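Local coordinates for CDP-4-keto-6-deoxy-D-glucose-3-dehydrase (Yersinia pseudotuberculosis, PDB 3BB8), which probably uses pyridoxal 5'-phosphate to dehydrate CDP-4-keto-6-deoxy-D-glucose at C-3, a step in making a lipopolysaccharide sugar, at residues E112-A117 with D157-I162; I151-S156 with R393-L398. The protein carries 1 engineered substitution. All coordinates share one frame; numbering follows the deposited sequence.

Contact 1 of 2, residues E112-A117 with D157-I162; sequences EVITVA and DKTKAI
Glu-112 lays its extended side chain at a slant against the start of Lys-158. Its CG stands anti to the carbonyl carbon (chi1 -60°), and CD comes to 3.8 Å from Lys-158 CB. Beyond CB the extended lysine chain runs out toward solvent. Thr-159 meets the same glutamate at about a right angle. Glu-112 OE1 is 3.7 Å from Thr-159 OG1, too far for a bond. Both atoms are served by Ser-156: its OG bonds OE1, and its N bonds OG1. Glu-112 OE2 forms a salt bridge with Arg-393 NE, so both carboxylate oxygens are held.

The other branch of Thr-159 is apolar. Its CG2 sits 3.8 Å from Ile-114 CD1. Ile-162 follows on this face, with CG1 4.0 Å from Ile-114 CB. Val-113 and Ala-161 point to the opposite face.

Three backbone bonds join the two segments. Glu-112 N bonds Lys-158 O at 2.8 Å. Glu-112 O takes Lys-160 N, and Ile-114 N reaches Ala-161 O. The register slips by one residue between Glu-112 and Val-113. This is a parallel strand pair with a beta bulge, within the large mixed sheet of the aspartate aminotransferase fold.

Contact 2 of 2, residues I151-S156 with R393-L398; sequences IEAAVS and RVVGEL
Val-395 packs its two methyl groups against Ala-153 and Ala-154. The contact lies at the surface of the aspartate aminotransferase fold. Here the short helix 151-154 meets the segment 393-398, whose first residues pair in parallel with strand 133-140 of the main sheet.

Val-395 can be followed outward. CB lies 4.0 Å from Ala-154 CB. There the side chain forks. CG1 is anti to the backbone N (chi1 177°) and turns to Ala-153, 3.9 Å from its carbonyl O and 4.2 Å from its CB. CG2 is anti to the carbonyl carbon and goes to Ala-154. It sits 3.5 Å from Ala-154 CA and 3.7 Å from Ala-154 CB. The valine thus spans two successive residues of the helix with one methyl each. Ala-154 is buried, and its CB also touches Val-135 and Val-137 of strand 133-140. Ala-153 is more open to solvent.

The helix is short and weakly bonded. Ala-154 N bonds Ile-151 O, and Val-155 N bonds Glu-152 O.

Arg-393 approaches the end of this turn, and its side chain also rests on Val-135. Its chain bends at chi3 (-54°). With Glu-112 holding the guanidinium, NE and NH2 both have hydrogen-bond partners beyond this contact. Ser-156 OG, which also bonds Lys-158 N, lies obliquely to the guanidinium. It is 4.1 Å from Arg-393 NH2, a distance that marks proximity and not a bond. Ala-154 O lies at the guanidinium edge, close to its plane, 3.5 Å from Arg-393 NH2.

In the fold
From the N terminus, strand 112-115 comes first. The chain then passes through helix 121-129, strand 133-140 and helix 151-154. Contact 1 closes this loop of 39 residues by setting strand 159-165 beside strand 112-115, whose other neighbour is strand 133-140. Contact 2 closes a much longer loop of 236 residues. It brings strand 393-394 back to helix 151-154, which directly precedes strand 159-165. The segments alternate along the chain, so the two contacts cross and do not nest. Their centres are 9 Å apart. Helix 151-154 packs on Ile-114. Contact 1 thus pairs two strands, and contact 2 sets the helix against the chain at 393-395.

Contact 1 of 2, residues E112-A117 with D157-I162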
loop_
_atom_site.group_PDB
_atom_site.type_symbol
_atom_site.label_atom_id
_atom_site.label_comp_id
_atom_site.label_asym_id
_atom_site.label_seq_id
_atom_site.Cartn_x
_atom_site.Cartn_y
_atom_site.Cartn_z
ATOM N N GLU A 112 -12.182 20.998 -8.585
ATOM C CA GLU A 112 -10.995 20.973 -9.430
ATOM C C GLU A 112 -9.696 21.127 -8.673
ATOM O O GLU A 112 -9.618 21.824 -7.661
ATOM C CB GLU A 112 -11.097 22.058 -10.508
ATOM C CG GLU A 112 -12.311 21.881 -11.415
ATOM C CD GLU A 112 -12.560 23.071 -12.329
ATOM O OE1 GLU A 112 -12.124 24.193 -11.983
ATOM O OE2 GLU A 112 -13.212 22.882 -13.382
ATOM N N VAL A 113 -8.679 20.442 -9.179
ATOM C CA VAL A 113 -7.343 20.480 -8.610
ATOM C C VAL A 113 -6.416 20.908 -9.752
ATOM O O VAL A 113 -6.386 20.268 -10.807
ATOM C CB VAL A 113 -6.911 19.079 -8.113
ATOM C CG1 VAL A 113 -5.542 19.155 -7.482
ATOM C CG2 VAL A 113 -7.931 18.535 -7.131
ATOM N N ILE A 114 -5.687 22.000 -9.549
ATOM C CA ILE A 114 -4.760 22.495 -10.563
ATOM C C ILE A 114 -3.439 21.735 -10.480
ATOM O O ILE A 114 -2.886 21.540 -9.391
ATOM C CB ILE A 114 -4.481 24.001 -10.378
ATOM C CG1 ILE A 114 -5.737 24.803 -10.726
ATOM C CG2 ILE A 114 -3.308 24.427 -11.257
ATOM C CD1 ILE A 114 -5.627 26.288 -10.413
ATOM N N THR A 115 -2.937 21.299 -11.631
ATOM C CA THR A 115 -1.680 20.555 -11.667
ATOM C C THR A 115 -1.098 20.673 -13.077
ATOM O O THR A 115 -1.628 21.415 -13.899
ATOM C CB THR A 115 -1.929 19.061 -11.297
ATOM O OG1 THR A 115 -0.679 18.380 -11.165
ATOM C CG2 THR A 115 -2.759 18.371 -12.366
ATOM N N VAL A 116 -0.013 19.963 -13.363
ATOM C CA VAL A 116 0.576 20.021 -14.701
ATOM C C VAL A 116 0.532 18.638 -15.334
ATOM O O VAL A 116 0.451 17.633 -14.626
ATOM C CB VAL A 116 2.038 20.535 -14.665
ATOM C CG1 VAL A 116 2.070 21.937 -14.069
ATOM C CG2 VAL A 116 2.926 19.590 -13.862
ATOM N N ALA A 117 0.558 18.588 -16.665
ATOM C CA ALA A 117 0.511 17.320 -17.385
ATOM C C ALA A 117 1.902 16.709 -17.611
ATOM O O ALA A 117 2.033 15.536 -17.976
ATOM C CB ALA A 117 -0.206 17.509 -18.710
ATOM N N ASP A 157 -14.420 28.899 -9.857
ATOM C CA ASP A 157 -15.291 28.725 -8.707
ATOM C C ASP A 157 -15.219 27.305 -8.146
ATOM O O ASP A 157 -15.581 27.069 -6.993
ATOM C CB ASP A 157 -16.731 29.061 -9.103
ATOM C CG ASP A 157 -17.171 28.343 -10.375
ATOM O OD1 ASP A 157 -16.453 28.445 -11.399
ATOM O OD2 ASP A 157 -18.235 27.683 -10.354
ATOM N N LYS A 158 -14.745 26.364 -8.958
ATOM C CA LYS A 158 -14.640 24.974 -8.534
ATOM C C LYS A 158 -13.245 24.571 -8.067
ATOM O O LYS A 158 -13.039 23.449 -7.613
ATOM C CB LYS A 158 -15.082 24.054 -9.667
ATOM C CG LYS A 158 -16.550 24.192 -10.007
ATOM C CD LYS A 158 -16.938 23.267 -11.142
ATOM C CE LYS A 158 -18.438 23.302 -11.398
ATOM N NZ LYS A 158 -18.807 22.391 -12.520
ATOM N N THR A 159 -12.288 25.484 -8.170
ATOM C CA THR A 159 -10.928 25.183 -7.758
ATOM C C THR A 159 -10.830 25.150 -6.244
ATOM O O THR A 159 -11.206 26.110 -5.574
ATOM C CB THR A 159 -9.934 26.228 -8.292
ATOM O OG1 THR A 159 -10.091 26.358 -9.710
ATOM C CG2 THR A 159 -8.505 25.802 -7.982
ATOM N N LYS A 160 -10.313 24.050 -5.704
ATOM C CA LYS A 160 -10.178 23.913 -4.261
ATOM C C LYS A 160 -8.765 23.582 -3.826
ATOM O O LYS A 160 -8.441 23.651 -2.644
ATOM C CB LYS A 160 -11.142 22.845 -3.732
ATOM C CG LYS A 160 -12.600 23.269 -3.767
ATOM C CD LYS A 160 -12.827 24.479 -2.863
ATOM C CE LYS A 160 -14.253 25.021 -2.979
ATOM N NZ LYS A 160 -14.458 26.232 -2.124
ATOM N N ALA A 161 -7.911 23.223 -4.772
ATOM C CA ALA A 161 -6.545 22.886 -4.400
ATOM C C ALA A 161 -5.567 22.847 -5.554
ATOM O O ALA A 161 -5.942 22.849 -6.726
ATOM C CB ALA A 161 -6.527 21.530 -3.678
ATOM N N ILE A 162 -4.297 22.805 -5.191
ATOM C CA ILE A 162 -3.222 22.718 -6.157
ATOM C C ILE A 162 -2.302 21.622 -5.662
ATOM O O ILE A 162 -1.859 21.656 -4.511
ATOM C CB ILE A 162 -2.414 24.022 -6.244
ATOM C CG1 ILE A 162 -3.314 25.169 -6.697
ATOM C CG2 ILE A 162 -1.252 23.838 -7.208
ATOM C CD1 ILE A 162 -2.593 26.502 -6.799
#

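Contact 2 of 2, residues I151-S156 with R393-L398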
loop_
_atom_site.group_PDB
_atom_site.type_symbol
_atom_site.label_atom_id
_atom_site.label_comp_id
_atom_site.label_asym_id
_atom_site.label_seq_id
_atom_site.Cartn_x
_atom_site.Cartn_y
_atom_site.Cartn_z
ATOM N N ILE A 151 -1.042 29.603 -13.578
ATOM C CA ILE A 151 -1.914 29.093 -12.526
ATOM C C ILE A 151 -3.181 29.938 -12.415
ATOM O O ILE A 151 -4.293 29.444 -12.585
ATOM C CB ILE A 151 -1.196 29.123 -11.163
ATOM C CG1 ILE A 151 0.108 28.318 -11.229
ATOM C CG2 ILE A 151 -2.114 28.586 -10.085
ATOM C CD1 ILE A 151 -0.065 26.879 -11.626
ATOM N N GLU A 152 -2.979 31.222 -12.129
ATOM C CA GLU A 152 -4.042 32.210 -11.975
ATOM C C GLU A 152 -5.245 32.028 -12.897
ATOM O O GLU A 152 -6.384 31.951 -12.435
ATOM C CB GLU A 152 -3.451 33.606 -12.185
ATOM C CG GLU A 152 -4.459 34.746 -12.206
ATOM C CD GLU A 152 -4.947 35.131 -10.823
ATOM O OE1 GLU A 152 -4.125 35.599 -10.000
ATOM O OE2 GLU A 152 -6.157 34.967 -10.566
ATOM N N ALA A 153 -4.996 31.965 -14.199
ATOM C CA ALA A 153 -6.077 31.826 -15.170
ATOM C C ALA A 153 -6.786 30.480 -15.130
ATOM O O ALA A 153 -7.881 30.340 -15.674
ATOM C CB ALA A 153 -5.550 32.093 -16.577
ATOM N N ALA A 154 -6.169 29.487 -14.496
ATOM C CA ALA A 154 -6.782 28.163 -14.413
ATOM C C ALA A 154 -7.719 28.052 -13.207
ATOM O O ALA A 154 -8.459 27.075 -13.067
ATOM C CB ALA A 154 -5.702 27.091 -14.341
ATOM N N VAL A 155 -7.685 29.057 -12.339
ATOM C CA VAL A 155 -8.533 29.062 -11.156
ATOM C C VAL A 155 -9.972 29.427 -11.500
ATOM O O VAL A 155 -10.224 30.287 -12.350
ATOM C CB VAL A 155 -8.021 30.058 -10.112
ATOM C CG1 VAL A 155 -8.892 29.991 -8.868
ATOM C CG2 VAL A 155 -6.573 29.753 -9.774
ATOM N N SER A 156 -10.913 28.758 -10.844
ATOM C CA SER A 156 -12.329 29.019 -11.059
ATOM C C SER A 156 -13.100 28.804 -9.763
ATOM O O SER A 156 -12.512 28.565 -8.706
ATOM C CB SER A 156 -12.898 28.103 -12.149
ATOM O OG SER A 156 -13.024 26.768 -11.697
ATOM N N ARG A 393 -9.588 19.421 -17.535
ATOM C CA ARG A 393 -9.585 20.701 -18.223
ATOM C C ARG A 393 -8.149 21.158 -18.380
ATOM O O ARG A 393 -7.297 20.865 -17.539
ATOM C CB ARG A 393 -10.352 21.773 -17.444
ATOM C CG ARG A 393 -11.843 21.555 -17.348
ATOM C CD ARG A 393 -12.577 22.873 -17.061
ATOM N NE ARG A 393 -12.076 23.580 -15.879
ATOM C CZ ARG A 393 -11.277 24.644 -15.915
ATOM N NH1 ARG A 393 -10.869 25.140 -17.080
ATOM N NH2 ARG A 393 -10.900 25.225 -14.783
ATOM N N VAL A 394 -7.886 21.872 -19.469
ATOM C CA VAL A 394 -6.561 22.408 -19.729
ATOM C C VAL A 394 -6.700 23.874 -20.138
ATOM O O VAL A 394 -7.369 24.203 -21.118
ATOM C CB VAL A 394 -5.832 21.603 -20.827
ATOM C CG1 VAL A 394 -6.749 21.373 -21.994
ATOM C CG2 VAL A 394 -4.582 22.344 -21.276
ATOM N N VAL A 395 -6.089 24.752 -19.350
ATOM C CA VAL A 395 -6.131 26.182 -19.610
ATOM C C VAL A 395 -4.892 26.601 -20.387
ATOM O O VAL A 395 -3.774 26.460 -19.905
ATOM C CB VAL A 395 -6.185 26.977 -18.299
ATOM C CG1 VAL A 395 -6.158 28.465 -18.593
ATOM C CG2 VAL A 395 -7.446 26.606 -17.521
ATOM N N GLY A 396 -5.102 27.126 -21.589
ATOM C CA GLY A 396 -3.983 27.541 -22.417
ATOM C C GLY A 396 -3.500 26.353 -23.220
ATOM O O GLY A 396 -4.264 25.419 -23.455
ATOM N N GLU A 397 -2.243 26.374 -23.646
ATOM C CA GLU A 397 -1.700 25.259 -24.413
ATOM C C GLU A 397 -0.656 24.485 -23.616
ATOM O O GLU A 397 -0.133 24.978 -22.615
ATOM C CB GLU A 397 -1.080 25.752 -25.728
ATOM C CG GLU A 397 -0.664 27.213 -25.736
ATOM C CD GLU A 397 -1.859 28.151 -25.830
ATOM O OE1 GLU A 397 -2.678 27.978 -26.763
ATOM O OE2 GLU A 397 -1.980 29.061 -24.977
ATOM N N LEU A 398 -0.367 23.267 -24.061
ATOM C CA LEU A 398 0.627 22.428 -23.403
ATOM C C LEU A 398 1.839 22.259 -24.329
ATOM O O LEU A 398 2.402 21.166 -24.448
ATOM C CB LEU A 398 0.019 21.060 -23.053
ATOM C CG LEU A 398 -1.183 21.072 -22.093
ATOM C CD1 LEU A 398 -1.700 19.661 -21.899
ATOM C CD2 LEU A 398 -0.779 21.676 -20.756
#